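Local coordinates for protein glycoside transferase (Listeria monocytogenes, PDB 6R2M) that probably hydrolyses glycosidic bonds of exopolysaccharide outside the cell, working as a monomeric glycoside hydrolase, at residues N85-E90 / D127-N132; N98-D103 / L160-I165; G141-F146 / I171-K176; K154-H159 / V193-Q198. All coordinates share one frame; numbering follows the deposited sequence.

Contact 1: N85-E90 / D127-N132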
loop_
_atom_site.group_PDB
_atom_site.type_symbol
_atom_site.label_atom_id
_atom_site.label_comp_id
_atom_site.label_asym_id
_atom_site.label_seq_id
_atom_site.Cartn_x
_atom_site.Cartn_y
_atom_site.Cartn_z
ATOM N N ASN A 85 13.794 -14.790 -7.465
ATOM C CA ASN A 85 12.384 -14.553 -7.180
ATOM C C ASN A 85 12.168 -13.480 -6.123
ATOM O O ASN A 85 11.136 -13.473 -5.450
ATOM C CB ASN A 85 11.671 -15.841 -6.768
ATOM C CG ASN A 85 11.631 -16.852 -7.885
ATOM O OD1 ASN A 85 11.001 -16.624 -8.914
ATOM N ND2 ASN A 85 12.310 -17.977 -7.691
ATOM N N PHE A 86 13.121 -12.563 -5.976
ATOM C CA PHE A 86 12.910 -11.354 -5.194
ATOM C C PHE A 86 12.361 -10.257 -6.095
ATOM O O PHE A 86 12.593 -10.253 -7.309
ATOM C CB PHE A 86 14.211 -10.873 -4.543
ATOM C CG PHE A 86 14.751 -11.807 -3.493
ATOM C CD1 PHE A 86 14.317 -11.729 -2.180
ATOM C CD2 PHE A 86 15.688 -12.769 -3.833
ATOM C CE1 PHE A 86 14.829 -12.603 -1.217
ATOM C CE2 PHE A 86 16.187 -13.652 -2.887
ATOM C CZ PHE A 86 15.754 -13.564 -1.581
ATOM N N ILE A 87 11.619 -9.330 -5.501
ATOM C CA ILE A 87 11.087 -8.170 -6.220
ATOM C C ILE A 87 11.889 -6.959 -5.763
ATOM O O ILE A 87 11.786 -6.546 -4.603
ATOM C CB ILE A 87 9.583 -7.959 -5.970
ATOM C CG1 ILE A 87 8.758 -9.158 -6.441
ATOM C CG2 ILE A 87 9.104 -6.699 -6.715
ATOM C CD1 ILE A 87 7.271 -9.054 -6.087
ATOM N N LYS A 88 12.708 -6.394 -6.659
ATOM C CA LYS A 88 13.407 -5.148 -6.349
ATOM C C LYS A 88 12.408 -4.053 -5.987
ATOM O O LYS A 88 11.396 -3.882 -6.667
ATOM C CB LYS A 88 14.228 -4.693 -7.553
ATOM C CG LYS A 88 15.370 -5.589 -7.936
ATOM C CD LYS A 88 16.046 -4.992 -9.154
ATOM C CE LYS A 88 17.275 -5.770 -9.564
ATOM N NZ LYS A 88 17.886 -5.134 -10.763
ATOM N N TRP A 89 12.695 -3.286 -4.926
ATOM C CA TRP A 89 11.742 -2.237 -4.552
ATOM C C TRP A 89 11.709 -1.110 -5.583
ATOM O O TRP A 89 10.717 -0.382 -5.649
ATOM C CB TRP A 89 12.038 -1.697 -3.139
ATOM C CG TRP A 89 13.234 -0.801 -3.033
ATOM C CD1 TRP A 89 14.520 -1.172 -2.743
ATOM C CD2 TRP A 89 13.259 0.626 -3.204
ATOM N NE1 TRP A 89 15.338 -0.062 -2.723
ATOM C CE2 TRP A 89 14.589 1.050 -3.004
ATOM C CE3 TRP A 89 12.285 1.589 -3.493
ATOM C CZ2 TRP A 89 14.974 2.391 -3.104
ATOM C CZ3 TRP A 89 12.671 2.922 -3.589
ATOM C CH2 TRP A 89 14.001 3.311 -3.397
ATOM N N GLU A 90 12.757 -0.964 -6.403
ATOM C CA GLU A 90 12.692 -0.108 -7.586
ATOM C C GLU A 90 13.556 -0.725 -8.677
ATOM O O GLU A 90 14.460 -1.523 -8.411
ATOM C CB GLU A 90 13.110 1.342 -7.275
ATOM C CG GLU A 90 14.588 1.558 -7.005
ATOM C CD GLU A 90 14.925 3.036 -6.821
ATOM O OE1 GLU A 90 14.113 3.892 -7.248
ATOM O OE2 GLU A 90 15.994 3.332 -6.247
ATOM N N ASP A 127 2.483 -17.631 -5.208
ATOM C CA ASP A 127 2.951 -18.620 -4.230
ATOM C C ASP A 127 4.469 -18.586 -4.126
ATOM O O ASP A 127 5.038 -18.612 -3.024
ATOM C CB ASP A 127 2.524 -20.044 -4.628
ATOM C CG ASP A 127 1.044 -20.361 -4.385
ATOM O OD1 ASP A 127 0.319 -19.611 -3.711
ATOM O OD2 ASP A 127 0.608 -21.434 -4.887
ATOM N N LYS A 128 5.135 -18.563 -5.281
ATOM C CA LYS A 128 6.591 -18.678 -5.323
ATOM C C LYS A 128 7.233 -17.431 -4.745
ATOM O O LYS A 128 8.158 -17.515 -3.926
ATOM C CB LYS A 128 7.073 -18.904 -6.763
ATOM C CG LYS A 128 6.518 -20.125 -7.468
ATOM C CD LYS A 128 6.012 -21.166 -6.499
ATOM C CE LYS A 128 5.140 -22.184 -7.194
ATOM N NZ LYS A 128 3.733 -21.925 -7.093
ATOM N N ILE A 129 6.738 -16.260 -5.151
ATOM C CA ILE A 129 7.297 -15.008 -4.649
ATOM C C ILE A 129 7.057 -14.887 -3.150
ATOM O O ILE A 129 7.969 -14.575 -2.377
ATOM C CB ILE A 129 6.703 -13.812 -5.413
ATOM C CG1 ILE A 129 7.190 -13.809 -6.857
ATOM C CG2 ILE A 129 7.101 -12.492 -4.752
ATOM C CD1 ILE A 129 6.387 -12.877 -7.745
ATOM N N LEU A 130 5.819 -15.129 -2.715
ATOM C CA LEU A 130 5.472 -14.850 -1.325
ATOM C C LEU A 130 6.146 -15.833 -0.376
ATOM O O LEU A 130 6.554 -15.455 0.729
ATOM C CB LEU A 130 3.949 -14.861 -1.157
ATOM C CG LEU A 130 3.372 -14.426 0.189
ATOM C CD1 LEU A 130 3.897 -13.068 0.566
ATOM C CD2 LEU A 130 1.860 -14.428 0.119
ATOM N N ALA A 131 6.281 -17.095 -0.790
ATOM C CA ALA A 131 7.025 -18.040 0.034
ATOM C C ALA A 131 8.463 -17.585 0.206
ATOM O O ALA A 131 9.032 -17.667 1.307
ATOM C CB ALA A 131 6.955 -19.439 -0.585
ATOM N N ASN A 132 9.057 -17.060 -0.864
ATOM C CA ASN A 132 10.415 -16.537 -0.779
ATOM C C ASN A 132 10.491 -15.319 0.139
ATOM O O ASN A 132 11.453 -15.174 0.902
ATOM C CB ASN A 132 10.903 -16.206 -2.188
ATOM C CG ASN A 132 12.369 -15.938 -2.244
ATOM O OD1 ASN A 132 13.182 -16.832 -2.032
ATOM N ND2 ASN A 132 12.729 -14.692 -2.553
HETATM O O HOH W 1 10.329 -12.746 -2.804
#

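Contact 2: N98-D103 / L160-I165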
loop_
_atom_site.group_PDB
_atom_site.type_symbol
_atom_site.label_atom_id
_atom_site.label_comp_id
_atom_site.label_asym_id
_atom_site.label_seq_id
_atom_site.Cartn_x
_atom_site.Cartn_y
_atom_site.Cartn_z
ATOM N N ASN A 98 14.406 -5.867 -1.560
ATOM C CA ASN A 98 12.965 -5.778 -1.748
ATOM C C ASN A 98 12.393 -4.781 -0.735
ATOM O O ASN A 98 13.125 -4.090 -0.025
ATOM C CB ASN A 98 12.330 -7.160 -1.584
ATOM C CG ASN A 98 12.418 -7.656 -0.151
ATOM O OD1 ASN A 98 13.381 -7.359 0.547
ATOM N ND2 ASN A 98 11.392 -8.375 0.308
ATOM N N ALA A 99 11.065 -4.710 -0.650
ATOM C CA ALA A 99 10.357 -4.096 0.473
ATOM C C ALA A 99 9.126 -4.954 0.692
ATOM O O ALA A 99 8.346 -5.139 -0.249
ATOM C CB ALA A 99 9.968 -2.639 0.181
ATOM N N ILE A 100 8.958 -5.518 1.896
ATOM C CA ILE A 100 7.923 -6.548 2.036
ATOM C C ILE A 100 6.544 -5.996 1.712
ATOM O O ILE A 100 5.704 -6.718 1.170
ATOM C CB ILE A 100 7.932 -7.221 3.424
ATOM C CG1 ILE A 100 7.618 -6.231 4.561
ATOM C CG2 ILE A 100 9.215 -8.007 3.627
ATOM C CD1 ILE A 100 7.568 -6.901 5.955
ATOM N N VAL A 101 6.293 -4.717 2.004
ATOM C CA VAL A 101 4.974 -4.142 1.746
ATOM C C VAL A 101 4.645 -4.219 0.260
ATOM O O VAL A 101 3.492 -4.461 -0.123
ATOM C CB VAL A 101 4.899 -2.697 2.295
ATOM C CG1 VAL A 101 5.958 -1.756 1.642
ATOM C CG2 VAL A 101 3.482 -2.135 2.201
ATOM N N ASP A 102 5.657 -4.044 -0.597
ATOM C CA ASP A 102 5.450 -4.096 -2.041
ATOM C C ASP A 102 5.307 -5.526 -2.541
ATOM O O ASP A 102 4.539 -5.772 -3.488
ATOM C CB ASP A 102 6.593 -3.367 -2.761
ATOM C CG ASP A 102 6.666 -1.889 -2.374
ATOM O OD1 ASP A 102 5.604 -1.293 -2.095
ATOM O OD2 ASP A 102 7.780 -1.318 -2.322
ATOM N N ASP A 103 6.014 -6.484 -1.916
ATOM C CA ASP A 103 5.811 -7.888 -2.256
ATOM C C ASP A 103 4.394 -8.311 -1.923
ATOM O O ASP A 103 3.737 -8.978 -2.722
ATOM C CB ASP A 103 6.766 -8.801 -1.488
ATOM C CG ASP A 103 8.220 -8.529 -1.766
ATOM O OD1 ASP A 103 8.550 -7.717 -2.658
ATOM O OD2 ASP A 103 9.040 -9.169 -1.069
ATOM N N LEU A 160 5.849 -1.034 11.019
ATOM C CA LEU A 160 4.527 -1.645 11.067
ATOM C C LEU A 160 3.663 -1.237 9.880
ATOM O O LEU A 160 2.714 -1.954 9.535
ATOM C CB LEU A 160 3.838 -1.275 12.374
ATOM C CG LEU A 160 4.559 -1.814 13.607
ATOM C CD1 LEU A 160 3.862 -1.351 14.867
ATOM C CD2 LEU A 160 4.616 -3.331 13.545
ATOM N N SER A 161 3.964 -0.099 9.252
ATOM C CA SER A 161 3.220 0.317 8.069
ATOM C C SER A 161 3.468 -0.586 6.869
ATOM O O SER A 161 2.774 -0.445 5.859
ATOM C CB SER A 161 3.568 1.765 7.715
ATOM O OG SER A 161 4.916 1.867 7.260
ATOM N N TYR A 162 4.431 -1.495 6.951
ATOM C CA TYR A 162 4.692 -2.452 5.896
ATOM C C TYR A 162 3.841 -3.712 6.031
ATOM O O TYR A 162 3.893 -4.573 5.146
ATOM C CB TYR A 162 6.173 -2.837 5.905
ATOM C CG TYR A 162 7.113 -1.904 5.161
ATOM C CD1 TYR A 162 6.779 -0.566 4.920
ATOM C CD2 TYR A 162 8.334 -2.377 4.688
ATOM C CE1 TYR A 162 7.662 0.272 4.237
ATOM C CE2 TYR A 162 9.218 -1.550 4.021
ATOM C CZ TYR A 162 8.869 -0.234 3.781
ATOM O OH TYR A 162 9.753 0.580 3.097
ATOM N N LEU A 163 3.058 -3.851 7.105
ATOM C CA LEU A 163 2.330 -5.092 7.320
ATOM C C LEU A 163 1.070 -5.124 6.465
ATOM O O LEU A 163 0.333 -4.133 6.363
ATOM C CB LEU A 163 1.959 -5.269 8.791
ATOM C CG LEU A 163 3.120 -5.405 9.776
ATOM C CD1 LEU A 163 2.600 -5.355 11.204
ATOM C CD2 LEU A 163 3.901 -6.682 9.569
ATOM N N ASN A 164 0.833 -6.271 5.839
ATOM C CA ASN A 164 -0.370 -6.518 5.060
ATOM C C ASN A 164 -0.930 -7.805 5.647
ATOM O O ASN A 164 -0.422 -8.888 5.355
ATOM C CB ASN A 164 -0.033 -6.632 3.575
ATOM C CG ASN A 164 -1.252 -6.808 2.697
ATOM O OD1 ASN A 164 -2.198 -7.530 3.035
ATOM N ND2 ASN A 164 -1.221 -6.166 1.539
ATOM N N ILE A 165 -1.924 -7.682 6.533
ATOM C CA ILE A 165 -2.382 -8.847 7.287
ATOM C C ILE A 165 -2.976 -9.891 6.353
ATOM O O ILE A 165 -2.737 -11.092 6.508
ATOM C CB ILE A 165 -3.392 -8.421 8.370
ATOM C CG1 ILE A 165 -2.728 -7.463 9.362
ATOM C CG2 ILE A 165 -3.985 -9.662 9.085
ATOM C CD1 ILE A 165 -1.398 -7.957 9.950
HETATM O O HOH W 2 0.799 -4.312 0.872
#

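Contact 3: G141-F146 / I171-K176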
loop_
_atom_site.group_PDB
_atom_site.type_symbol
_atom_site.label_atom_id
_atom_site.label_comp_id
_atom_site.label_asym_id
_atom_site.label_seq_id
_atom_site.Cartn_x
_atom_site.Cartn_y
_atom_site.Cartn_z
ATOM N N GLY A 141 11.019 -16.057 11.873
ATOM C CA GLY A 141 9.623 -16.128 11.506
ATOM C C GLY A 141 8.859 -14.822 11.600
ATOM O O GLY A 141 7.680 -14.792 11.218
ATOM N N VAL A 142 9.481 -13.760 12.098
ATOM C CA VAL A 142 8.845 -12.453 12.253
ATOM C C VAL A 142 9.330 -11.551 11.117
ATOM O O VAL A 142 10.545 -11.392 10.961
ATOM C CB VAL A 142 9.183 -11.821 13.613
ATOM C CG1 VAL A 142 8.437 -10.505 13.810
ATOM C CG2 VAL A 142 8.899 -12.825 14.743
ATOM N N PRO A 143 8.442 -10.936 10.347
ATOM C CA PRO A 143 8.909 -10.172 9.184
ATOM C C PRO A 143 9.795 -9.003 9.584
ATOM O O PRO A 143 9.612 -8.384 10.636
ATOM C CB PRO A 143 7.610 -9.684 8.528
ATOM C CG PRO A 143 6.571 -9.758 9.631
ATOM C CD PRO A 143 6.974 -10.951 10.453
ATOM N N VAL A 144 10.757 -8.703 8.709
ATOM C CA VAL A 144 11.506 -7.456 8.749
ATOM C C VAL A 144 11.346 -6.779 7.384
ATOM O O VAL A 144 10.828 -7.369 6.434
ATOM C CB VAL A 144 12.991 -7.667 9.118
ATOM C CG1 VAL A 144 13.107 -8.233 10.534
ATOM C CG2 VAL A 144 13.675 -8.614 8.125
ATOM N N ASP A 145 11.799 -5.526 7.293
ATOM C CA ASP A 145 11.387 -4.694 6.158
ATOM C C ASP A 145 11.876 -5.231 4.824
ATOM O O ASP A 145 11.229 -5.010 3.789
ATOM C CB ASP A 145 11.898 -3.268 6.327
ATOM C CG ASP A 145 11.168 -2.517 7.419
ATOM O OD1 ASP A 145 10.041 -2.917 7.781
ATOM O OD2 ASP A 145 11.741 -1.535 7.936
ATOM N N PHE A 146 13.030 -5.882 4.811
ATOM C CA PHE A 146 13.639 -6.231 3.537
ATOM C C PHE A 146 14.730 -7.256 3.762
ATOM O O PHE A 146 15.162 -7.506 4.890
ATOM C CB PHE A 146 14.219 -5.010 2.812
ATOM C CG PHE A 146 15.292 -4.294 3.572
ATOM C CD1 PHE A 146 16.592 -4.793 3.632
ATOM C CD2 PHE A 146 15.008 -3.100 4.200
ATOM C CE1 PHE A 146 17.577 -4.111 4.335
ATOM C CE2 PHE A 146 15.988 -2.416 4.900
ATOM C CZ PHE A 146 17.273 -2.921 4.958
ATOM N N ILE A 171 -0.003 -16.768 3.275
ATOM C CA ILE A 171 1.188 -17.606 3.268
ATOM C C ILE A 171 1.486 -18.173 4.655
ATOM O O ILE A 171 2.558 -18.732 4.876
ATOM C CB ILE A 171 2.393 -16.842 2.682
ATOM C CG1 ILE A 171 3.474 -17.801 2.156
ATOM C CG2 ILE A 171 2.947 -15.824 3.657
ATOM C CD1 ILE A 171 3.046 -18.588 0.946
ATOM N N ASN A 172 0.543 -18.054 5.590
ATOM C CA ASN A 172 0.610 -18.734 6.889
ATOM C C ASN A 172 1.876 -18.400 7.679
ATOM O O ASN A 172 2.590 -19.288 8.148
ATOM C CB ASN A 172 0.490 -20.247 6.707
ATOM C CG ASN A 172 -0.817 -20.641 6.069
ATOM O OD1 ASN A 172 -0.850 -21.129 4.931
ATOM N ND2 ASN A 172 -1.906 -20.428 6.794
ATOM N N TYR A 173 2.150 -17.110 7.850
ATOM C CA TYR A 173 3.148 -16.734 8.841
ATOM C C TYR A 173 2.773 -17.326 10.195
ATOM O O TYR A 173 1.591 -17.451 10.532
ATOM C CB TYR A 173 3.248 -15.214 8.973
ATOM C CG TYR A 173 4.100 -14.502 7.944
ATOM C CD1 TYR A 173 3.581 -14.195 6.691
ATOM C CD2 TYR A 173 5.392 -14.082 8.239
ATOM C CE1 TYR A 173 4.314 -13.519 5.756
ATOM C CE2 TYR A 173 6.151 -13.403 7.289
ATOM C CZ TYR A 173 5.593 -13.124 6.048
ATOM O OH TYR A 173 6.295 -12.452 5.076
ATOM N N ARG A 174 3.791 -17.698 10.964
ATOM C CA ARG A 174 3.576 -18.212 12.311
ATOM C C ARG A 174 2.936 -17.151 13.199
ATOM O O ARG A 174 2.965 -15.956 12.904
ATOM C CB ARG A 174 4.892 -18.674 12.924
ATOM C CG ARG A 174 5.594 -19.754 12.119
ATOM C CD ARG A 174 7.067 -19.859 12.499
ATOM N NE ARG A 174 7.259 -20.276 13.887
ATOM C CZ ARG A 174 8.406 -20.155 14.549
ATOM N NH1 ARG A 174 9.464 -19.625 13.954
ATOM N NH2 ARG A 174 8.492 -20.554 15.811
ATOM N N ASP A 175 2.348 -17.610 14.307
ATOM C CA ASP A 175 1.620 -16.705 15.193
ATOM C C ASP A 175 2.516 -15.590 15.705
ATOM O O ASP A 175 2.065 -14.451 15.863
ATOM C CB ASP A 175 1.031 -17.476 16.377
ATOM C CG ASP A 175 -0.096 -18.412 15.973
ATOM O OD1 ASP A 175 -0.677 -18.242 14.881
ATOM O OD2 ASP A 175 -0.409 -19.322 16.775
ATOM N N LYS A 176 3.783 -15.906 15.978
ATOM C CA LYS A 176 4.714 -14.937 16.543
ATOM C C LYS A 176 4.957 -13.767 15.599
ATOM O O LYS A 176 5.318 -12.675 16.062
ATOM C CB LYS A 176 6.045 -15.622 16.886
ATOM C CG LYS A 176 6.744 -16.225 15.671
ATOM C CD LYS A 176 8.065 -16.896 16.045
ATOM C CE LYS A 176 8.974 -15.947 16.814
ATOM N NZ LYS A 176 10.343 -16.512 16.985
HETATM O O HOH W 3 6.430 -17.041 10.048
#

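Contact 4: K154-H159 / V193-Q198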
loop_
_atom_site.group_PDB
_atom_site.type_symbol
_atom_site.label_atom_id
_atom_site.label_comp_id
_atom_site.label_asym_id
_atom_site.label_seq_id
_atom_site.Cartn_x
_atom_site.Cartn_y
_atom_site.Cartn_z
ATOM N N LYS A 154 19.625 -9.408 6.218
ATOM C CA LYS A 154 18.258 -8.999 6.510
ATOM C C LYS A 154 18.238 -7.628 7.183
ATOM O O LYS A 154 19.187 -7.234 7.869
ATOM C CB LYS A 154 17.571 -10.023 7.421
ATOM C CG LYS A 154 17.612 -11.477 6.929
ATOM C CD LYS A 154 17.801 -12.445 8.100
ATOM C CE LYS A 154 17.219 -13.827 7.820
ATOM N NZ LYS A 154 17.068 -14.108 6.371
ATOM N N ALA A 155 17.139 -6.901 6.991
ATOM C CA ALA A 155 16.922 -5.675 7.747
ATOM C C ALA A 155 16.802 -5.984 9.238
ATOM O O ALA A 155 16.367 -7.068 9.638
ATOM C CB ALA A 155 15.656 -4.959 7.268
ATOM N N ASP A 156 17.180 -5.017 10.073
ATOM C CA ASP A 156 17.018 -5.183 11.510
ATOM C C ASP A 156 15.858 -4.356 12.052
ATOM O O ASP A 156 15.743 -4.182 13.268
ATOM C CB ASP A 156 18.311 -4.845 12.255
ATOM C CG ASP A 156 18.855 -3.476 11.908
ATOM O OD1 ASP A 156 18.088 -2.602 11.442
ATOM O OD2 ASP A 156 20.070 -3.263 12.115
ATOM N N THR A 157 14.996 -3.845 11.174
ATOM C CA THR A 157 13.813 -3.111 11.587
ATOM C C THR A 157 12.587 -3.754 10.964
ATOM O O THR A 157 12.658 -4.329 9.872
ATOM C CB THR A 157 13.849 -1.626 11.155
ATOM O OG1 THR A 157 14.012 -1.530 9.733
ATOM C CG2 THR A 157 14.992 -0.902 11.817
ATOM N N LEU A 158 11.452 -3.618 11.649
ATOM C CA LEU A 158 10.146 -3.794 11.024
ATOM C C LEU A 158 9.362 -2.504 11.198
ATOM O O LEU A 158 9.051 -2.114 12.324
ATOM C CB LEU A 158 9.367 -4.959 11.629
ATOM C CG LEU A 158 7.918 -5.080 11.153
ATOM C CD1 LEU A 158 7.861 -5.391 9.651
ATOM C CD2 LEU A 158 7.136 -6.129 11.958
ATOM N N HIS A 159 9.048 -1.849 10.089
ATOM C CA HIS A 159 8.092 -0.758 10.111
ATOM C C HIS A 159 6.689 -1.342 10.023
ATOM O O HIS A 159 6.370 -2.067 9.071
ATOM C CB HIS A 159 8.376 0.209 8.970
ATOM C CG HIS A 159 9.582 1.060 9.218
ATOM N ND1 HIS A 159 10.864 0.551 9.190
ATOM C CD2 HIS A 159 9.703 2.372 9.534
ATOM C CE1 HIS A 159 11.723 1.517 9.465
ATOM N NE2 HIS A 159 11.046 2.633 9.675
ATOM N N VAL A 193 8.074 1.634 14.587
ATOM C CA VAL A 193 9.220 0.766 14.343
ATOM C C VAL A 193 9.324 -0.284 15.440
ATOM O O VAL A 193 9.289 0.039 16.634
ATOM C CB VAL A 193 10.528 1.574 14.252
ATOM C CG1 VAL A 193 11.695 0.642 13.970
ATOM C CG2 VAL A 193 10.437 2.626 13.160
ATOM N N PHE A 194 9.497 -1.533 15.030
ATOM C CA PHE A 194 9.723 -2.650 15.936
ATOM C C PHE A 194 11.149 -3.130 15.696
ATOM O O PHE A 194 11.511 -3.463 14.565
ATOM C CB PHE A 194 8.677 -3.741 15.683
ATOM C CG PHE A 194 8.798 -4.942 16.582
ATOM C CD1 PHE A 194 8.272 -4.923 17.863
ATOM C CD2 PHE A 194 9.404 -6.101 16.120
ATOM C CE1 PHE A 194 8.370 -6.036 18.684
ATOM C CE2 PHE A 194 9.506 -7.217 16.938
ATOM C CZ PHE A 194 8.991 -7.178 18.221
ATOM N N GLN A 195 11.981 -3.072 16.732
ATOM C CA GLN A 195 13.388 -3.428 16.583
ATOM C C GLN A 195 13.871 -3.975 17.913
ATOM O O GLN A 195 13.600 -3.381 18.962
ATOM C CB GLN A 195 14.244 -2.231 16.154
ATOM C CG GLN A 195 15.742 -2.557 16.028
ATOM C CD GLN A 195 16.559 -1.387 15.517
ATOM O OE1 GLN A 195 16.100 -0.249 15.526
ATOM N NE2 GLN A 195 17.782 -1.664 15.065
ATOM N N ASN A 196 14.574 -5.104 17.861
ATOM C CA ASN A 196 15.093 -5.744 19.067
ATOM C C ASN A 196 13.983 -5.960 20.096
ATOM O O ASN A 196 14.145 -5.695 21.290
ATOM C CB ASN A 196 16.241 -4.920 19.650
ATOM C CG ASN A 196 17.148 -5.736 20.538
ATOM O OD1 ASN A 196 17.145 -5.583 21.757
ATOM N ND2 ASN A 196 17.932 -6.617 19.928
ATOM N N GLU A 197 12.826 -6.415 19.614
ATOM C CA GLU A 197 11.671 -6.759 20.440
ATOM C C GLU A 197 11.091 -5.559 21.202
ATOM O O GLU A 197 10.320 -5.741 22.152
ATOM C CB GLU A 197 12.020 -7.905 21.399
ATOM C CG GLU A 197 12.660 -9.087 20.667
ATOM C CD GLU A 197 13.070 -10.218 21.591
ATOM O OE1 GLU A 197 12.184 -10.791 22.260
ATOM O OE2 GLU A 197 14.276 -10.541 21.642
ATOM N N GLN A 198 11.411 -4.333 20.781
ATOM C CA GLN A 198 10.883 -3.122 21.394
ATOM C C GLN A 198 10.324 -2.207 20.312
ATOM O O GLN A 198 10.625 -2.349 19.126
ATOM C CB GLN A 198 11.956 -2.365 22.189
ATOM C CG GLN A 198 12.470 -3.100 23.409
ATOM C CD GLN A 198 13.860 -2.639 23.793
ATOM O OE1 GLN A 198 14.023 -1.662 24.523
ATOM N NE2 GLN A 198 14.874 -3.338 23.290
HETATM O O HOH W 4 15.414 -6.366 15.287
#

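Contact 1: N85-E90 / D127-N132
Asn132 pushes its amide nitrogen straight onto the ring of Phe86. ND2 hovers 3.2 Å above the plane of the Phe86 ring, over its centre, with CE1 the nearest of the ring carbons. The amide plane stands steeply on the ring, 70° away from it, which makes this an approach by the nitrogen end of the amide and not a flat stack. Asn132 manages it because its CG is anti to the backbone N (chi1 -168°), swinging the amide off the helix toward the loop.

The same ND2 also donates to a bridging water, water 1, at 3.1 Å. That water in turn donates to Asn85 O, 2.9 Å away, and to Ile129 O, so three bonds fix it between the loop backbone and the helix. No direct hydrogen bond joins the two segments.

Beside this polar cluster, Ile87 and Ile129 cross at about a right angle, with CD1 of Ile87 3.7 Å from CG2 of Ile129.

Loop 85-90 follows helix 66-79 and precedes helix 100-116 in the chain, and is laid here against helix 120-136. Ile87 also packs on Asp103 and Ile106 of helix 100-116, Ile129 on Thr107 of that helix, and the Phe86 ring meets Tyr147, in strand 147-148, and Phe149 at shallow interplanar angles.

Contact 2: N98-D103 / L160-I165
Val101 is the knob and the ring of Tyr162 the surface it presses on. Methyl CG1 of Val101 sits 3.5 Å from the centroid of the Tyr162 ring and 10° off its normal, a CH-pi contact almost dead centre on the face. With chi1 at 60°, CG1 falls between the backbone N and the carbonyl carbon, which aims this methyl at the ring while CG2 lies by the backbone of Tyr162. Two more side chains come obliquely at the CD2 and CE2 side of the ring: CG1 of Ile100 is 3.9 Å from Tyr162 CD2, and Ala99 CB 4.1 Å from Tyr162 CE2.

The backbones are close as well, the CA atoms of Val101 and Tyr162 being 4.5 Å apart. Direct hydrogen bonds are absent across this fit, but water 2 bridges the segments, donating to Val101 O and accepting from Asn164 ND2. On the helix side, Asn98 ND2 donates to Asp103 OD2 at 2.8 Å, tying the loop before the helix to its first turn.

Ala99 is the N-cap of helix 100-116, and Asn164 holds that position for helix 165-170, where its OD1 takes the N-H of Ala167. The contact thus joins two helix starts, with Leu160 and Ser161 leaning on helix 209-223 and Asp102 on helix 50-62.

Contact 3: G141-F146 / I171-K176
A small beta hairpin, strand 138-139 paired with strand 142-143, lays Gly141, Val142 and Pro143 against Tyr173, Arg174 and Lys176 in the loop that follows helix 165-170. That helix ends in a Schellman motif with Asn172, at positive phi, as the C-prime residue, and the chain then turns into the contact at Tyr173.

Gly141, in the turn just before strand 142-143, has a phi of 88°. Having no side chain, it lets the guanidinium of Arg174 draw up to its backbone, NH1 lying 4.3 Å from Gly141 CA. Its carbonyl faces the other segment: Gly141 O lies in the plane of the Tyr173 ring at the edge, 3.8 Å from CD2, and accepts from water 3 at 2.8 Å, which in turn takes the backbone N-H of Arg174. Between the two segments this water is the polar link, since no direct hydrogen bond joins them.

Lys176 bends at chi3 (-54°), bringing its CE to 3.7 Å from CG2 of Val142, while its amino end bonds to Gln140 O in the hairpin turn, just outside the segment. Its CD also lies over the centre of the Arg174 guanidinium, 3.5 Å above the plane.

Further in, CD of Pro143 is 4.1 Å from CE2 of Tyr173. Both of these residues rest on Met168 of helix 165-170; Tyr173 continues to Thr133 and Lys134 of helix 120-136, and Pro143 and Tyr173 touch Ile100 and Phe104, respectively, of helix 100-116.

Contact 4: K154-H159 / V193-Q198
His159 carries its ring anti to the carbonyl carbon (chi1 -74°) and Val193 places its CG2 in the same way, so the two side chains run alongside each other on one face of the sheet. CG2 of Val193 then lies over the imidazole face, 3.9 Å from the His159 ring centroid and closest to NE2 at 3.5 Å. The ring's other nitrogen, ND1, bonds to Asp145 OD2.

Between the strands, Leu158 and Phe194 form an antiparallel hydrogen-bonded pair: Leu158 N donates to Phe194 O at 2.9 Å, and Phe194 N returns the bond to Leu158 O at 2.8 Å, both nearly straight. Their side chains leave on the opposite face from His159 and Val193, where both touch Pro180 of helix 179-183.

Strand 193-195 is the middle strand of a three-stranded antiparallel sheet, joined to 198-200 by a hairpin with a type I' turn from Gln195 to Gln198. At the end of strand 193-195, Gln195 runs extended beyond CG, which lies 3.2 Å from Asp156 O. Its amide lies alongside the Asp156 carboxylate, NE2 at a packing distance of 3.8 Å from OD1; OE1 of Gln195 bonds to Gln200 NE2. Water 4 donates to Asp156 O and accepts from Asn196 N, bridging the two segments where they diverge.

How the contacts relate
Contacts 1 and 2 are buried, contacts 3 and 4 only partly so, with exposed residues at their rims. Contact 2 is the most central, about 8 Å from the centre of the chain to its own, against 16 to 19 Å for the others. Helix 100-116 belongs to contact 2 and backs contacts 1 and 3; contacts 1 and 2 touch where Ile87 packs on Asn98 and Asp103. All four have a bridging water: contacts 1 to 3 otherwise rest on side-chain packing, whereas contact 4 adds paired backbone bonds between strands. Asp145, within 141-146, ties contacts 3 and 4 through His159 and Thr157, and its backbone O probably accepts from Ile100 N in contact 2.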